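Local coordinates for protein acetolactate synthase isozyme 1 large subunit (Escherichia coli, PDB 6LPI) that serves as the large subunit of a thiamine diphosphate-dependent enzyme of the acetohydroxy-acid synthase family, binding thiamine diphosphate, magnesium and flavin-adenine dinucleotide, at residues P35-Y43 and I170-V178; L273-A284 and Q296-D307. All coordinates share one frame; numbering follows the deposited sequence.

Overall arrangement
From the N terminus, the chain enters the first of three parallel six-stranded sheets, and interaction 1 closes a long loop there: residues 35-43, which follow strand 30-33 and lead into helix 40-47, meet residues 170-178, where strand 166-171 runs into helix 172-175. Interaction 2 opens only after that loop is complete, so the two lie in series and neither nest nor cross. It closes a short loop in the central domain, pairing strand 278-282 with strand 302-307 next to the flavin-adenine dinucleotide. The centres of the two contacts are about 51 Å apart, on opposite sides of the chain's centre; interaction 1 joins two strand-to-helix connections of the first sheet, and only interaction 2 pairs adjacent strands.

Interaction 1 of 2, residues P35-Y43 and I170-V178; sequences PGGSILPVY and IPKDVQTAV
Gln175 NE2 is held by two carbonyls, donating to Ile170 O at 2.7 Å and, through a weak, bent bond of 3.1 Å, to Ser38 O of the 3-10 segment 37-39. Ile170 O lies almost in the amide plane of Gln175, whereas NE2 stands well above the plane of the Ile170 carbonyl. On the other branch OE1 receives a long, weak bond from Val42 N at 3.5 Å, in the first turn of helix 40-47. Together these partners probably set the rotation of the amide, the Ile170 bond being the firm one, and link the end of strand 166-171 to the start of that helix. With chi1 at -49° and the chain extended beyond CG, the group lies across Ile39, Pro41 and Val42, crossing each at about a right angle. The CD1 tip of Ile39 comes up to both polar atoms of the amide, and CG2 of Val42 packs beside OE1.

Pro41 packs beside the Gln175 amide. Its CG meets Thr176 CG2 at 3.5 Å, while the Thr176 hydroxyl turns back to Lys172 O. That carbonyl also accepts from Thr176 N, the two donors coming from opposite faces of its plane. The extended Lys172 lays its CG against Pro41 CG at 4.0 Å. Ser38 OG turns instead to Ser84 N, beside Cys83 of the thiamine diphosphate pocket, to which Pro35 also belongs. The contact thus joins two strand-to-helix connections at the C-terminal ends of parallel strands, in the alpha/beta fold of the N-terminal thiamine diphosphate-binding domain.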
loop_
_atom_site.group_PDB
_atom_site.type_symbol
_atom_site.label_atom_id
_atom_site.label_comp_id
_atom_site.label_asym_id
_atom_site.label_seq_id
_atom_site.Cartn_x
_atom_site.Cartn_y
_atom_site.Cartn_z
ATOM N N PRO B 35 -12.212 -15.705 -15.919
ATOM C CA PRO B 35 -13.165 -16.749 -15.563
ATOM C C PRO B 35 -12.515 -18.120 -15.485
ATOM O O PRO B 35 -11.496 -18.401 -16.116
ATOM C CB PRO B 35 -14.181 -16.685 -16.702
ATOM C CG PRO B 35 -13.384 -16.220 -17.854
ATOM C CD PRO B 35 -12.415 -15.222 -17.291
ATOM N N GLY B 36 -13.132 -18.971 -14.670
ATOM C CA GLY B 36 -12.793 -20.378 -14.543
ATOM C C GLY B 36 -13.993 -21.102 -13.976
ATOM O O GLY B 36 -14.950 -20.479 -13.510
ATOM N N GLY B 37 -13.911 -22.434 -13.986
ATOM C CA GLY B 37 -15.056 -23.261 -13.653
ATOM C C GLY B 37 -15.802 -22.810 -12.416
ATOM O O GLY B 37 -16.981 -22.438 -12.498
ATOM N N SER B 38 -15.088 -22.735 -11.288
ATOM C CA SER B 38 -15.704 -22.507 -9.983
ATOM C C SER B 38 -16.267 -21.104 -9.819
ATOM O O SER B 38 -16.984 -20.869 -8.839
ATOM C CB SER B 38 -14.694 -22.782 -8.872
ATOM O OG SER B 38 -13.406 -22.317 -9.249
ATOM N N ILE B 39 -15.963 -20.171 -10.724
ATOM C CA ILE B 39 -16.542 -18.833 -10.668
ATOM C C ILE B 39 -17.473 -18.560 -11.844
ATOM O O ILE B 39 -17.963 -17.424 -11.986
ATOM C CB ILE B 39 -15.451 -17.747 -10.542
ATOM C CG1 ILE B 39 -16.029 -16.439 -10.003
ATOM C CG2 ILE B 39 -14.770 -17.481 -11.875
ATOM C CD1 ILE B 39 -16.745 -16.581 -8.716
ATOM N N LEU B 40 -17.715 -19.551 -12.710
ATOM C CA LEU B 40 -18.548 -19.296 -13.886
ATOM C C LEU B 40 -19.976 -18.852 -13.576
ATOM O O LEU B 40 -20.534 -18.098 -14.395
ATOM C CB LEU B 40 -18.597 -20.526 -14.798
ATOM C CG LEU B 40 -17.332 -20.800 -15.603
ATOM C CD1 LEU B 40 -17.612 -21.802 -16.738
ATOM C CD2 LEU B 40 -16.719 -19.495 -16.127
ATOM N N PRO B 41 -20.631 -19.291 -12.489
ATOM C CA PRO B 41 -21.963 -18.728 -12.183
ATOM C C PRO B 41 -21.975 -17.210 -12.028
ATOM O O PRO B 41 -22.832 -16.543 -12.625
ATOM C CB PRO B 41 -22.346 -19.453 -10.890
ATOM C CG PRO B 41 -21.647 -20.748 -10.983
ATOM C CD PRO B 41 -20.324 -20.442 -11.621
ATOM N N VAL B 42 -21.050 -16.637 -11.248
ATOM C CA VAL B 42 -21.033 -15.183 -11.100
ATOM C C VAL B 42 -20.863 -14.532 -12.464
ATOM O O VAL B 42 -21.577 -13.579 -12.817
ATOM C CB VAL B 42 -19.935 -14.749 -10.110
ATOM C CG1 VAL B 42 -19.920 -13.246 -9.937
ATOM C CG2 VAL B 42 -20.182 -15.393 -8.774
ATOM N N TYR B 43 -19.952 -15.073 -13.276
ATOM C CA TYR B 43 -19.773 -14.550 -14.617
ATOM C C TYR B 43 -21.083 -14.594 -15.401
ATOM O O TYR B 43 -21.430 -13.629 -16.098
ATOM C CB TYR B 43 -18.650 -15.314 -15.315
ATOM C CG TYR B 43 -17.312 -14.673 -15.062
ATOM C CD1 TYR B 43 -16.551 -14.997 -13.932
ATOM C CD2 TYR B 43 -16.815 -13.703 -15.917
ATOM C CE1 TYR B 43 -15.318 -14.375 -13.685
ATOM C CE2 TYR B 43 -15.581 -13.092 -15.678
ATOM C CZ TYR B 43 -14.842 -13.436 -14.571
ATOM O OH TYR B 43 -13.639 -12.812 -14.340
ATOM N N ILE B 170 -16.026 -17.954 -2.430
ATOM C CA ILE B 170 -17.440 -18.323 -2.491
ATOM C C ILE B 170 -17.601 -19.642 -3.239
ATOM O O ILE B 170 -17.349 -19.714 -4.457
ATOM C CB ILE B 170 -18.289 -17.226 -3.156
ATOM C CG1 ILE B 170 -17.956 -15.854 -2.591
ATOM C CG2 ILE B 170 -19.765 -17.474 -2.914
ATOM C CD1 ILE B 170 -18.486 -14.715 -3.451
ATOM N N PRO B 171 -17.984 -20.709 -2.540
ATOM C CA PRO B 171 -18.188 -21.992 -3.207
ATOM C C PRO B 171 -19.246 -21.908 -4.297
ATOM O O PRO B 171 -20.264 -21.220 -4.169
ATOM C CB PRO B 171 -18.626 -22.914 -2.070
ATOM C CG PRO B 171 -17.986 -22.337 -0.876
ATOM C CD PRO B 171 -17.980 -20.854 -1.080
ATOM N N LYS B 172 -18.963 -22.607 -5.395
ATOM C CA LYS B 172 -19.841 -22.620 -6.556
ATOM C C LYS B 172 -21.272 -23.001 -6.181
ATOM O O LYS B 172 -22.228 -22.493 -6.775
ATOM C CB LYS B 172 -19.256 -23.571 -7.599
ATOM C CG LYS B 172 -20.056 -23.757 -8.849
ATOM C CD LYS B 172 -19.334 -24.737 -9.756
ATOM C CE LYS B 172 -20.133 -24.976 -11.021
ATOM N NZ LYS B 172 -19.307 -25.581 -12.095
ATOM N N ASP B 173 -21.449 -23.916 -5.218
ATOM C CA ASP B 173 -22.814 -24.312 -4.870
ATOM C C ASP B 173 -23.530 -23.240 -4.063
ATOM O O ASP B 173 -24.762 -23.260 -3.988
ATOM C CB ASP B 173 -22.845 -25.661 -4.133
ATOM C CG ASP B 173 -22.130 -25.639 -2.791
ATOM O OD1 ASP B 173 -21.080 -24.974 -2.663
ATOM O OD2 ASP B 173 -22.616 -26.315 -1.858
ATOM N N VAL B 174 -22.796 -22.299 -3.472
ATOM C CA VAL B 174 -23.442 -21.132 -2.892
ATOM C C VAL B 174 -23.854 -20.138 -3.969
ATOM O O VAL B 174 -24.926 -19.532 -3.885
ATOM C CB VAL B 174 -22.533 -20.489 -1.843
ATOM C CG1 VAL B 174 -23.088 -19.125 -1.444
ATOM C CG2 VAL B 174 -22.481 -21.402 -0.653
ATOM N N GLN B 175 -23.026 -19.974 -5.000
ATOM C CA GLN B 175 -23.362 -19.074 -6.099
ATOM C C GLN B 175 -24.613 -19.505 -6.861
ATOM O O GLN B 175 -25.352 -18.645 -7.355
ATOM C CB GLN B 175 -22.190 -18.973 -7.064
ATOM C CG GLN B 175 -20.888 -18.696 -6.376
ATOM C CD GLN B 175 -19.728 -18.752 -7.322
ATOM O OE1 GLN B 175 -19.873 -18.462 -8.513
ATOM N NE2 GLN B 175 -18.562 -19.126 -6.808
ATOM N N THR B 176 -24.880 -20.814 -6.972
ATOM C CA THR B 176 -26.002 -21.270 -7.788
ATOM C C THR B 176 -27.230 -21.614 -6.966
ATOM O O THR B 176 -28.277 -21.923 -7.544
ATOM C CB THR B 176 -25.621 -22.521 -8.595
ATOM O OG1 THR B 176 -25.052 -23.498 -7.725
ATOM C CG2 THR B 176 -24.587 -22.158 -9.680
ATOM N N ALA B 177 -27.131 -21.529 -5.644
ATOM C CA ALA B 177 -28.280 -21.557 -4.759
ATOM C C ALA B 177 -29.183 -20.347 -5.013
ATOM O O ALA B 177 -28.815 -19.391 -5.696
ATOM C CB ALA B 177 -27.809 -21.597 -3.304
ATOM N N VAL B 178 -30.392 -20.409 -4.468
ATOM C CA VAL B 178 -31.332 -19.298 -4.517
ATOM C C VAL B 178 -31.788 -18.982 -3.087
ATOM O O VAL B 178 -31.839 -19.860 -2.218
ATOM C CB VAL B 178 -32.508 -19.610 -5.474
ATOM C CG1 VAL B 178 -33.073 -20.993 -5.228
ATOM C CG2 VAL B 178 -33.596 -18.551 -5.400
#

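Interaction 2 of 2, residues L273-A284 and Q296-D307; sequences LQEADLLIVLGA and QFCPNAKIIHVD. With FAD (flavin-adenine dinucleotide), chain I.
Gln274 OE1 takes a hydrogen bond from Cys298 N at 2.8 Å, nearly straight at the hydrogen, and its NE2 adds a weak one to Gln296 O. A bend at chi2 (-78°) carries this amide back over the second segment, so that it holds the two chains together ahead of the sheet. Beyond it strands 278-282 and 302-307 run parallel, their axes 9° apart. Lys302 N gives to Asp277 O, Leu279 N to Lys302 O and Ile304 N to Leu279 O. Val281 uses both its N, to Ile304 O, and its O, from Val306 N at 2.9 Å, toward strand 302-307. A weak bond from Gly283 N to Val306 O completes the ladder. On its other edge strand 278-282 is paired with strand 214-218, through backbone bonds of Leu278 and Ile280 with Val215 and of Ile280 and Leu282 with Tyr217. The Asp277 carboxylate is satisfied by Lys212 N and Arg213 N, beside that strand.

On one face Leu279 and Ile303 lie side by side, and Leu279 CD2 reaches Cys298 SG at 3.4 Å; that sulfur sits over the centre of the Phe297 ring. The opposite face pairs Leu278 with Ile304 and Leu282 with Val306, CD2 to CG2 at 3.6 Å in the latter, under helices 198-210 and 327-334.

At the C-terminal end His305 NE2 donates to Ala284 O at 3.0 Å, tying the turn after strand 278-282 to strand 302-307. Both carboxylate oxygens of Asp307 accept from the adenosine ribose of flavin-adenine dinucleotide, OD1 from O3B at 2.6 Å and OD2 from O2B; OD2 also accepts from Asp309 N. Strand, short helix and strand form a beta-alpha-beta crossover, and an acid holding both ribose hydroxyls at a strand end recalls that of Rossmann-type dinucleotide sites.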
loop_
_atom_site.group_PDB
_atom_site.type_symbol
_atom_site.label_atom_id
_atom_site.label_comp_id
_atom_site.label_asym_id
_atom_site.label_seq_id
_atom_site.Cartn_x
_atom_site.Cartn_y
_atom_site.Cartn_z
ATOM N N LEU B 273 17.105 16.321 8.993
ATOM C CA LEU B 273 16.244 15.685 9.989
ATOM C C LEU B 273 16.977 15.445 11.304
ATOM O O LEU B 273 16.378 15.556 12.382
ATOM C CB LEU B 273 15.682 14.382 9.434
ATOM C CG LEU B 273 14.459 14.593 8.534
ATOM C CD1 LEU B 273 14.358 13.550 7.453
ATOM C CD2 LEU B 273 13.208 14.545 9.358
ATOM N N GLN B 274 18.280 15.169 11.234
ATOM C CA GLN B 274 19.092 14.943 12.422
ATOM C C GLN B 274 19.263 16.200 13.262
ATOM O O GLN B 274 19.682 16.104 14.420
ATOM C CB GLN B 274 20.451 14.379 11.993
ATOM C CG GLN B 274 20.347 12.994 11.404
ATOM C CD GLN B 274 20.193 11.948 12.487
ATOM O OE1 GLN B 274 19.129 11.350 12.662
ATOM N NE2 GLN B 274 21.283 11.680 13.183
ATOM N N GLU B 275 18.977 17.365 12.694
ATOM C CA GLU B 275 18.950 18.632 13.409
ATOM C C GLU B 275 17.597 18.916 14.058
ATOM O O GLU B 275 17.497 19.843 14.867
ATOM C CB GLU B 275 19.287 19.793 12.456
ATOM C CG GLU B 275 20.554 19.655 11.635
ATOM C CD GLU B 275 21.818 19.880 12.429
ATOM O OE1 GLU B 275 22.912 19.593 11.889
ATOM O OE2 GLU B 275 21.733 20.407 13.554
ATOM N N ALA B 276 16.557 18.159 13.725
ATOM C CA ALA B 276 15.238 18.446 14.274
ATOM C C ALA B 276 15.165 18.200 15.783
ATOM O O ALA B 276 15.746 17.239 16.302
ATOM C CB ALA B 276 14.187 17.592 13.576
ATOM N N ASP B 277 14.461 19.095 16.494
ATOM C CA ASP B 277 14.130 18.885 17.902
ATOM C C ASP B 277 12.699 18.409 18.127
ATOM O O ASP B 277 12.364 18.032 19.251
ATOM C CB ASP B 277 14.392 20.161 18.729
ATOM C CG ASP B 277 13.446 21.329 18.388
ATOM O OD1 ASP B 277 12.679 21.243 17.410
ATOM O OD2 ASP B 277 13.482 22.350 19.127
ATOM N N LEU B 278 11.859 18.406 17.098
ATOM C CA LEU B 278 10.530 17.812 17.174
ATOM C C LEU B 278 10.083 17.418 15.778
ATOM O O LEU B 278 10.201 18.221 14.849
ATOM C CB LEU B 278 9.512 18.796 17.755
ATOM C CG LEU B 278 8.055 18.390 17.579
ATOM C CD1 LEU B 278 7.620 17.498 18.745
ATOM C CD2 LEU B 278 7.209 19.641 17.460
ATOM N N LEU B 279 9.610 16.193 15.605
ATOM C CA LEU B 279 9.050 15.806 14.318
ATOM C C LEU B 279 7.586 15.437 14.496
ATOM O O LEU B 279 7.213 14.770 15.470
ATOM C CB LEU B 279 9.842 14.726 13.566
ATOM C CG LEU B 279 10.500 13.445 13.961
ATOM C CD1 LEU B 279 9.458 12.415 13.990
ATOM C CD2 LEU B 279 11.503 13.108 12.896
ATOM N N ILE B 280 6.767 15.969 13.596
ATOM C CA ILE B 280 5.328 15.754 13.533
ATOM C C ILE B 280 5.058 14.700 12.475
ATOM O O ILE B 280 5.225 14.948 11.280
ATOM C CB ILE B 280 4.580 17.048 13.190
ATOM C CG1 ILE B 280 5.103 18.236 14.010
ATOM C CG2 ILE B 280 3.091 16.824 13.258
ATOM C CD1 ILE B 280 5.968 19.169 13.234
ATOM N N VAL B 281 4.704 13.503 12.899
ATOM C CA VAL B 281 4.586 12.373 11.994
ATOM C C VAL B 281 3.102 12.135 11.739
ATOM O O VAL B 281 2.359 11.730 12.643
ATOM C CB VAL B 281 5.260 11.129 12.578
ATOM C CG1 VAL B 281 5.365 10.039 11.520
ATOM C CG2 VAL B 281 6.590 11.505 13.140
ATOM N N LEU B 282 2.667 12.381 10.507
ATOM C CA LEU B 282 1.290 12.143 10.112
ATOM C C LEU B 282 1.285 11.094 9.023
ATOM O O LEU B 282 1.925 11.279 7.986
ATOM C CB LEU B 282 0.627 13.416 9.620
ATOM C CG LEU B 282 0.876 14.612 10.511
ATOM C CD1 LEU B 282 0.307 15.879 9.889
ATOM C CD2 LEU B 282 0.220 14.327 11.841
ATOM N N GLY B 283 0.576 9.997 9.261
ATOM C CA GLY B 283 0.391 8.989 8.237
ATOM C C GLY B 283 1.627 8.211 7.848
ATOM O O GLY B 283 1.595 7.523 6.830
ATOM N N ALA B 284 2.710 8.279 8.620
ATOM C CA ALA B 284 3.887 7.460 8.366
ATOM C C ALA B 284 4.032 6.396 9.441
ATOM O O ALA B 284 3.512 6.534 10.553
ATOM C CB ALA B 284 5.160 8.306 8.315
ATOM N N GLN B 296 19.169 5.710 15.764
ATOM C CA GLN B 296 19.995 6.830 15.328
ATOM C C GLN B 296 19.206 7.819 14.487
ATOM O O GLN B 296 19.797 8.705 13.871
ATOM C CB GLN B 296 21.205 6.344 14.527
ATOM C CG GLN B 296 21.934 5.188 15.148
ATOM C CD GLN B 296 22.726 5.601 16.362
ATOM O OE1 GLN B 296 22.601 6.725 16.838
ATOM N NE2 GLN B 296 23.572 4.704 16.856
ATOM N N PHE B 297 17.887 7.738 14.499
ATOM C CA PHE B 297 17.072 8.564 13.624
ATOM C C PHE B 297 16.450 9.659 14.469
ATOM O O PHE B 297 15.535 9.403 15.257
ATOM C CB PHE B 297 15.980 7.765 12.918
ATOM C CG PHE B 297 15.093 8.627 12.081
ATOM C CD1 PHE B 297 15.583 9.210 10.915
ATOM C CD2 PHE B 297 13.791 8.892 12.458
ATOM C CE1 PHE B 297 14.777 10.029 10.139
ATOM C CE2 PHE B 297 12.985 9.737 11.693
ATOM C CZ PHE B 297 13.477 10.293 10.533
ATOM N N CYS B 298 16.922 10.872 14.275
ATOM C CA CYS B 298 16.462 12.019 15.038
ATOM C C CYS B 298 16.491 11.739 16.531
ATOM O O CYS B 298 15.439 11.791 17.178
ATOM C CB CYS B 298 15.042 12.397 14.614
ATOM S SG CYS B 298 14.829 12.514 12.803
ATOM N N PRO B 299 17.672 11.569 17.134
ATOM C CA PRO B 299 17.685 11.239 18.567
ATOM C C PRO B 299 17.194 12.393 19.416
ATOM O O PRO B 299 16.412 12.179 20.349
ATOM C CB PRO B 299 19.161 10.914 18.850
ATOM C CG PRO B 299 19.790 10.701 17.496
ATOM C CD PRO B 299 19.030 11.562 16.549
ATOM N N ASN B 300 17.585 13.622 19.090
ATOM C CA ASN B 300 17.237 14.770 19.911
ATOM C C ASN B 300 15.860 15.326 19.605
ATOM O O ASN B 300 15.566 16.471 19.969
ATOM C CB ASN B 300 18.287 15.861 19.756
ATOM C CG ASN B 300 19.531 15.518 20.481
ATOM O OD1 ASN B 300 19.483 14.761 21.455
ATOM N ND2 ASN B 300 20.666 16.038 20.017
ATOM N N ALA B 301 14.971 14.530 19.033
ATOM C CA ALA B 301 13.675 15.024 18.605
ATOM C C ALA B 301 12.593 14.373 19.443
ATOM O O ALA B 301 12.577 13.144 19.616
ATOM C CB ALA B 301 13.420 14.729 17.118
ATOM N N LYS B 302 11.745 15.209 20.020
ATOM C CA LYS B 302 10.499 14.722 20.566
ATOM C C LYS B 302 9.581 14.424 19.394
ATOM O O LYS B 302 9.729 14.995 18.311
ATOM C CB LYS B 302 9.884 15.734 21.526
ATOM C CG LYS B 302 10.782 16.056 22.694
ATOM C CD LYS B 302 10.029 16.144 23.985
ATOM C CE LYS B 302 10.993 16.042 25.146
ATOM N NZ LYS B 302 11.792 14.793 24.999
ATOM N N ILE B 303 8.662 13.493 19.585
ATOM C CA ILE B 303 7.869 13.006 18.472
ATOM C C ILE B 303 6.391 13.144 18.784
ATOM O O ILE B 303 5.927 12.765 19.871
ATOM C CB ILE B 303 8.230 11.551 18.117
ATOM C CG1 ILE B 303 9.666 11.504 17.568
ATOM C CG2 ILE B 303 7.191 10.953 17.165
ATOM C CD1 ILE B 303 10.181 10.126 17.256
ATOM N N ILE B 304 5.655 13.664 17.809
ATOM C CA ILE B 304 4.209 13.550 17.774
ATOM C C ILE B 304 3.870 12.615 16.620
ATOM O O ILE B 304 4.447 12.710 15.527
ATOM C CB ILE B 304 3.530 14.920 17.596
ATOM C CG1 ILE B 304 4.273 15.995 18.378
ATOM C CG2 ILE B 304 2.081 14.855 18.029
ATOM C CD1 ILE B 304 3.777 17.399 18.077
ATOM N N HIS B 305 2.940 11.705 16.867
ATOM C CA HIS B 305 2.631 10.664 15.909
ATOM C C HIS B 305 1.115 10.515 15.874
ATOM O O HIS B 305 0.510 10.137 16.885
ATOM C CB HIS B 305 3.338 9.359 16.320
ATOM C CG HIS B 305 3.300 8.283 15.275
ATOM N ND1 HIS B 305 3.584 6.964 15.555
ATOM C CD2 HIS B 305 3.028 8.331 13.950
ATOM C CE1 HIS B 305 3.477 6.243 14.455
ATOM N NE2 HIS B 305 3.148 7.051 13.465
ATOM N N VAL B 306 0.514 10.755 14.707
ATOM C CA VAL B 306 -0.931 10.622 14.494
ATOM C C VAL B 306 -1.153 9.549 13.448
ATOM O O VAL B 306 -0.760 9.717 12.287
ATOM C CB VAL B 306 -1.596 11.931 14.028
ATOM C CG1 VAL B 306 -3.111 11.779 14.046
ATOM C CG2 VAL B 306 -1.205 13.080 14.932
ATOM N N ASP B 307 -1.857 8.487 13.837
ATOM C CA ASP B 307 -2.034 7.350 12.957
ATOM C C ASP B 307 -3.376 6.691 13.272
ATOM O O ASP B 307 -3.778 6.608 14.440
ATOM C CB ASP B 307 -0.869 6.368 13.145
ATOM C CG ASP B 307 -0.654 5.495 11.943
ATOM O OD1 ASP B 307 0.362 5.730 11.239
ATOM O OD2 ASP B 307 -1.493 4.596 11.702
HETATM P PA FAD I . 2.448 3.643 4.336
HETATM O O1A FAD I . 2.207 4.252 3.011
HETATM O O2A FAD I . 2.243 2.156 4.457
HETATM O O5B FAD I . 1.469 4.484 5.246
HETATM C C5B FAD I . 0.362 3.869 5.936
HETATM C C4B FAD I . 0.311 4.461 7.318
HETATM O O4B FAD I . -0.629 5.568 7.360
HETATM C C3B FAD I . -0.146 3.493 8.405
HETATM O O3B FAD I . 0.589 3.770 9.598
HETATM C C2B FAD I . -1.646 3.800 8.485
HETATM O O2B FAD I . -2.267 3.407 9.701
HETATM C C1B FAD I . -1.592 5.316 8.365
HETATM N N9A FAD I . -2.841 5.956 7.989
HETATM C C8A FAD I . -3.635 5.679 6.908
HETATM N N7A FAD I . -4.699 6.444 6.815
HETATM C C5A FAD I . -4.596 7.284 7.913
HETATM C C6A FAD I . -5.415 8.325 8.397
HETATM N N6A FAD I . -6.548 8.715 7.808
HETATM N N1A FAD I . -5.030 8.952 9.531
HETATM C C2A FAD I . -3.902 8.562 10.131
HETATM N N3A FAD I . -3.048 7.604 9.766
HETATM C C4A FAD I . -3.457 6.994 8.646
HETATM N N1 FAD I . 10.521 4.924 1.375
HETATM C C2 FAD I . 11.083 6.060 1.876
HETATM O O2 FAD I . 10.477 6.767 2.672
HETATM N N3 FAD I . 12.352 6.440 1.478
HETATM C C4 FAD I . 13.156 5.765 0.585
HETATM O O4 FAD I . 14.268 6.204 0.304
HETATM C C4X FAD I . 12.554 4.547 0.063
HETATM N N5 FAD I . 13.243 3.830 -0.800
HETATM C C5X FAD I . 12.652 2.679 -1.307
HETATM C C6 FAD I . 13.358 1.907 -2.232
HETATM C C7 FAD I . 12.797 0.752 -2.776
HETATM C C7M FAD I . 13.588 -0.069 -3.758
HETATM C C8 FAD I . 11.507 0.355 -2.385
HETATM C C8M FAD I . 10.881 -0.900 -2.943
HETATM C C9 FAD I . 10.802 1.123 -1.461
HETATM C C9A FAD I . 11.366 2.271 -0.915
HETATM N N10 FAD I . 10.670 3.068 0.019
HETATM C C10 FAD I . 11.231 4.211 0.525
HETATM C "C1'" FAD I . 9.324 2.707 0.462
HETATM C "C2'" FAD I . 9.321 1.983 1.800
HETATM O "O2'" FAD I . 9.578 0.592 1.609
HETATM C "C3'" FAD I . 7.949 2.137 2.455
HETATM O "O3'" FAD I . 6.942 1.651 1.573
HETATM C "C4'" FAD I . 7.594 3.567 2.846
HETATM O "O4'" FAD I . 8.770 4.218 3.314
HETATM C "C5'" FAD I . 6.527 3.621 3.913
HETATM O "O5'" FAD I . 5.927 4.928 3.913
HETATM P P FAD I . 4.742 5.255 4.865
HETATM O O1P FAD I . 5.287 5.434 6.282
HETATM O O2P FAD I . 4.013 6.263 4.325
HETATM O O3P FAD I . 3.932 3.930 4.816
#